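Local coordinates for protein kunitz-type conkunitzin-S1 (PDB 6Q6C) that blocks voltage-activated potassium channels of the Shaker family, as a Kunitz-type toxin from the venom of the cone snail Conus striatus, at residues I23-S27 with A28-C32; D52-D55 with T56-T60. The protein carries 1 engineered substitution. One frame throughout, in Å; residues are numbered along the deposited sequence.

Interaction 1: residues I23-S27 with A28-C32; sequences IYYNS and ARKQC
N26 and R29 meet across the tight turn of the Kunitz hairpin, where the strand ending at N26 folds back into the one starting at Q31. The side-chain oxygen OD1 of N26 accepts the backbone N-H of R29 at 3.1 Å, tilted 34° from the carbonyl plane. With CG anti to the backbone N (chi1 -172°), the amide reaches forward over the turn, and its other end is held too: ND2 donates to Y24 OH at 3.0 Å, nearly in the amide plane. Both ends of the amide are thus used, which fixes its rotation. R29 passes across this amide, its CD 3.6 Å from N26 ND2.

Between the backbones, N26 N donates to Q31 O at 2.7 Å, a short and fairly straight bond. The N26 carbonyl gets weaker bonds from R29 N, K30 N and Q31 N; K30 and Q31 together face N26 as a G1 bulge, with K30 in a left-handed backbone conformation. K30 N also gives a weak bond to S27 O, and a water donates to that same oxygen while accepting a weak bond from K30 NZ.

On the face carrying Y25 and C32, the Y25 ring lies beside the K30 side chain, which points the same way, and Y25 OH is 3.4 Å from K30 CA. In one of two conformers of C32, its SG lies at the edge of the Y25 ring, near the ring plane, and I23 CG2 packs on C32 CB. The chemistry implies a turn held by the N26 side-chain amide together with the backbone bonds.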
loop_
_atom_site.group_PDB
_atom_site.type_symbol
_atom_site.label_atom_id
_atom_site.label_comp_id
_atom_site.label_asym_id
_atom_site.label_seq_id
_atom_site.Cartn_x
_atom_site.Cartn_y
_atom_site.Cartn_z
ATOM N N ILE A 23 0.295 -2.689 -3.950
ATOM C CA ILE A 23 -0.771 -1.660 -4.005
ATOM C C ILE A 23 -0.749 -0.867 -2.699
ATOM O O ILE A 23 -0.568 -1.483 -1.631
ATOM C CB ILE A 23 -2.131 -2.361 -4.221
ATOM C CG1 ILE A 23 -2.172 -3.275 -5.452
ATOM C CG2 ILE A 23 -3.217 -1.302 -4.272
ATOM C CD1 ILE A 23 -1.952 -2.581 -6.730
ATOM N N TYR A 24 -0.906 0.444 -2.799
ATOM C CA TYR A 24 -0.990 1.290 -1.621
ATOM C C TYR A 24 -2.256 2.148 -1.762
ATOM O O TYR A 24 -2.676 2.454 -2.860
ATOM C CB TYR A 24 0.268 2.117 -1.400
ATOM C CG TYR A 24 0.395 3.336 -2.287
ATOM C CD1 TYR A 24 0.731 3.208 -3.601
ATOM C CD2 TYR A 24 0.106 4.608 -1.809
ATOM C CE1 TYR A 24 0.863 4.296 -4.433
ATOM C CE2 TYR A 24 0.157 5.710 -2.652
ATOM C CZ TYR A 24 0.474 5.537 -3.998
ATOM O OH TYR A 24 0.482 6.674 -4.790
ATOM N N TYR A 25 -2.783 2.551 -0.613
ATOM C CA TYR A 25 -3.893 3.509 -0.587
ATOM C C TYR A 25 -3.338 4.923 -0.631
ATOM O O TYR A 25 -2.580 5.311 0.254
ATOM C CB TYR A 25 -4.831 3.306 0.596
ATOM C CG TYR A 25 -6.013 4.245 0.554
ATOM C CD1 TYR A 25 -7.002 4.080 -0.386
ATOM C CD2 TYR A 25 -6.154 5.260 1.475
ATOM C CE1 TYR A 25 -8.102 4.940 -0.440
ATOM C CE2 TYR A 25 -7.257 6.107 1.458
ATOM C CZ TYR A 25 -8.264 5.910 0.540
ATOM O OH TYR A 25 -9.339 6.772 0.466
ATOM N N ASN A 26 -3.740 5.677 -1.627
ATOM C CA ASN A 26 -3.386 7.100 -1.766
ATOM C C ASN A 26 -4.572 7.905 -1.234
ATOM O O ASN A 26 -5.558 8.074 -1.913
ATOM C CB ASN A 26 -3.027 7.444 -3.205
ATOM C CG ASN A 26 -2.467 8.832 -3.398
ATOM O OD1 ASN A 26 -3.095 9.810 -2.931
ATOM N ND2 ASN A 26 -1.381 8.949 -4.142
ATOM N N SER A 27 -4.439 8.380 -0.006
ATOM C CA SER A 27 -5.554 9.055 0.695
ATOM C C SER A 27 -5.973 10.313 -0.046
ATOM O O SER A 27 -7.187 10.623 -0.060
ATOM C CB SER A 27 -5.285 9.295 2.166
ATOM O OG SER A 27 -4.225 10.210 2.389
ATOM N N ALA A 28 -5.020 11.107 -0.544
ATOM C CA ALA A 28 -5.383 12.390 -1.163
ATOM C C ALA A 28 -6.197 12.139 -2.437
ATOM O O ALA A 28 -7.038 12.960 -2.799
ATOM C CB ALA A 28 -4.196 13.266 -1.463
ATOM N N ARG A 29 -5.918 11.052 -3.142
ATOM C CA ARG A 29 -6.600 10.685 -4.402
ATOM C C ARG A 29 -7.797 9.780 -4.156
ATOM O O ARG A 29 -8.574 9.567 -5.109
ATOM C CB ARG A 29 -5.643 9.999 -5.353
ATOM C CG ARG A 29 -4.691 11.047 -5.865
ATOM C CD ARG A 29 -3.565 10.516 -6.603
ATOM N NE ARG A 29 -4.001 9.872 -7.835
ATOM C CZ ARG A 29 -3.275 9.637 -8.883
ATOM N NH1 ARG A 29 -2.001 9.986 -8.906
ATOM N NH2 ARG A 29 -3.807 8.901 -9.835
ATOM N N LYS A 30 -7.935 9.215 -2.971
ATOM C CA LYS A 30 -8.990 8.217 -2.641
ATOM C C LYS A 30 -8.920 7.082 -3.670
ATOM O O LYS A 30 -9.932 6.638 -4.133
ATOM C CB LYS A 30 -10.350 8.897 -2.566
ATOM C CG LYS A 30 -10.451 9.892 -1.419
ATOM C CD LYS A 30 -11.853 10.423 -1.212
ATOM C CE LYS A 30 -11.926 11.603 -0.273
ATOM N NZ LYS A 30 -11.610 12.879 -0.966
ATOM N N GLN A 31 -7.707 6.595 -3.956
ATOM C CA GLN A 31 -7.491 5.461 -4.884
ATOM C C GLN A 31 -6.402 4.553 -4.329
ATOM O O GLN A 31 -5.457 5.045 -3.650
ATOM C CB GLN A 31 -7.049 5.854 -6.303
ATOM C CG GLN A 31 -7.673 7.097 -6.909
ATOM C CD GLN A 31 -7.099 7.364 -8.289
ATOM O OE1 GLN A 31 -6.293 8.296 -8.493
ATOM N NE2 GLN A 31 -7.431 6.468 -9.218
ATOM N N CYS A 32 -6.539 3.267 -4.622
ATOM C CA CYS A 32 -5.487 2.239 -4.457
ATOM C C CYS A 32 -4.673 2.227 -5.755
ATOM O O CYS A 32 -5.252 2.043 -6.828
ATOM C CB CYS A 32 -6.115 0.900 -4.121
ATOM S SG CYS A 32 -6.879 0.906 -2.471
HETATM O O HOH W 1 -8.909 12.786 0.773
#

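Interaction 2: residues D52-D55 with T56-T60; sequences DCQD and TCLYT. Engineered in segment 52-55: D55 (natural residue Arg).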
loop_
_atom_site.group_PDB
_atom_site.type_symbol
_atom_site.label_atom_id
_atom_site.label_comp_id
_atom_site.label_asym_id
_atom_site.label_seq_id
_atom_site.Cartn_x
_atom_site.Cartn_y
_atom_site.Cartn_z
ATOM N N ASP A 52 -7.956 -6.107 -1.652
ATOM C CA ASP A 52 -7.687 -5.940 -0.207
ATOM C C ASP A 52 -7.453 -4.488 0.167
ATOM O O ASP A 52 -7.912 -4.058 1.187
ATOM C CB ASP A 52 -6.544 -6.835 0.224
ATOM C CG ASP A 52 -6.934 -8.278 0.073
ATOM O OD1 ASP A 52 -8.085 -8.675 0.447
ATOM O OD2 ASP A 52 -6.128 -8.959 -0.413
ATOM N N CYS A 53 -6.802 -3.730 -0.673
ATOM C CA CYS A 53 -6.593 -2.316 -0.385
ATOM C C CYS A 53 -7.934 -1.590 -0.420
ATOM O O CYS A 53 -8.215 -0.860 0.522
ATOM C CB CYS A 53 -5.627 -1.744 -1.412
ATOM S SG CYS A 53 -5.266 0.020 -1.215
ATOM N N GLN A 54 -8.799 -1.881 -1.389
ATOM C CA GLN A 54 -10.122 -1.199 -1.477
ATOM C C GLN A 54 -10.986 -1.596 -0.279
ATOM O O GLN A 54 -11.626 -0.718 0.354
ATOM C CB GLN A 54 -10.816 -1.545 -2.785
ATOM C CG GLN A 54 -10.151 -0.850 -3.944
ATOM C CD GLN A 54 -10.862 -0.979 -5.275
ATOM O OE1 GLN A 54 -10.701 -0.116 -6.168
ATOM N NE2 GLN A 54 -11.584 -2.059 -5.452
ATOM N N ASP A 55 -10.980 -2.872 0.079
ATOM C CA ASP A 55 -11.837 -3.373 1.189
ATOM C C ASP A 55 -11.374 -2.735 2.497
ATOM O O ASP A 55 -12.169 -2.439 3.374
ATOM C CB ASP A 55 -11.722 -4.883 1.191
ATOM C CG ASP A 55 -12.728 -5.612 2.057
ATOM O OD1 ASP A 55 -13.925 -5.306 1.997
ATOM O OD2 ASP A 55 -12.295 -6.522 2.732
ATOM N N THR A 56 -10.068 -2.567 2.669
ATOM C CA THR A 56 -9.477 -2.060 3.931
ATOM C C THR A 56 -9.592 -0.542 4.040
ATOM O O THR A 56 -9.861 -0.034 5.158
ATOM C CB THR A 56 -8.019 -2.488 4.060
ATOM O OG1 THR A 56 -7.952 -3.899 4.005
ATOM C CG2 THR A 56 -7.366 -1.988 5.319
ATOM N N CYS A 57 -9.355 0.184 2.965
ATOM C CA CYS A 57 -9.118 1.633 3.010
ATOM C C CYS A 57 -10.190 2.460 2.296
ATOM O O CYS A 57 -10.388 3.542 2.713
ATOM C CB CYS A 57 -7.759 2.012 2.437
ATOM S SG CYS A 57 -6.395 1.392 3.446
ATOM N N LEU A 58 -10.811 1.979 1.228
ATOM C CA LEU A 58 -11.695 2.833 0.427
ATOM C C LEU A 58 -13.118 2.661 0.945
ATOM O O LEU A 58 -13.805 3.639 1.107
ATOM C CB LEU A 58 -11.556 2.419 -1.027
ATOM C CG LEU A 58 -12.277 3.295 -2.023
ATOM C CD1 LEU A 58 -11.963 4.793 -1.846
ATOM C CD2 LEU A 58 -11.952 2.813 -3.424
ATOM N N TYR A 59 -13.545 1.435 1.206
ATOM C CA TYR A 59 -14.944 1.076 1.555
ATOM C C TYR A 59 -15.006 0.723 3.032
ATOM O O TYR A 59 -15.234 -0.454 3.366
ATOM C CB TYR A 59 -15.404 -0.071 0.649
ATOM C CG TYR A 59 -15.361 0.310 -0.801
ATOM C CD1 TYR A 59 -16.221 1.302 -1.277
ATOM C CD2 TYR A 59 -14.471 -0.250 -1.696
ATOM C CE1 TYR A 59 -16.168 1.740 -2.584
ATOM C CE2 TYR A 59 -14.422 0.158 -3.018
ATOM C CZ TYR A 59 -15.312 1.124 -3.483
ATOM O OH TYR A 59 -15.270 1.625 -4.775
ATOM N N THR A 60 -14.691 1.705 3.867
ATOM C CA THR A 60 -14.815 1.677 5.351
ATOM C C THR A 60 -16.067 2.454 5.787
ATOM O O THR A 60 -17.199 1.976 5.713
ATOM C CB THR A 60 -13.601 2.329 6.017
ATOM O OG1 THR A 60 -13.770 3.729 5.742
ATOM C CG2 THR A 60 -12.277 1.752 5.550
HETATM O O HOH W 2 -14.849 -3.066 3.828
#
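The C-terminal helix of the Kunitz domain, residues 50-58, holds this contact, and T56 is tied back to D52 one turn earlier. The carbonyl O of D52 takes two donors from T56: the backbone N at 3.0 Å and the hydroxyl OG1 at 2.8 Å, which approach from opposite faces of the carbonyl plane. OG1 is anti to its own carbonyl carbon (chi1 -58°), lying beside the backbone N, which puts it within bonding distance of the same D52 oxygen that the N-H uses.

C57 N continues the regular pattern to C53 O at 2.9 Å. In BPTI-like domains this helix is pinned to the rest of the fold by cystines, and here C57 is bonded to C7, near the N-terminal end of the chain.

The pattern then widens. Q54 O accepts L58 N at 2.9 Å and also Y59 N at 3.0 Å, the second, from five residues on, closing a wider pi-type turn; Y59 N comes in nearly along the C=O direction, whereas L58 N is 31° off the carbonyl plane. Beside these bonds, Q54 and L58 run side by side, CG to CD2 4.1 Å, and the Y59 ring brings CE2 to 4.0 Å from Q54 CB. L58 CG sits 3.9 Å above the centre of one face of that ring. At the outer side, one water lies within hydrogen-bonding distance of the carbonyls of both D55 and Y59; D55 is an engineered residue, arginine in the natural toxin.

In the fold
Interactions 1 and 2 come in series along the chain, interaction 1 closing well before interaction 2 opens. Their centres are about 10 Å apart, and they meet directly in the half of the Kunitz domain where the hairpin lies against the C-terminal helix. The covalent tie is the cystine joining C32 SG to C53 SG, 2.2 Å in one of the modelled conformers. Around it, Y25 CG rests 3.4 Å from C57 CB, and K30 O lies 3.6 Å from L58 CD1, so the bulged turn of 28-32 touches the last turn of the helix. At the far side of 52-60, D52 has a nitrate ion, probably from the crystallisation liquor, about 3 Å from its side chain.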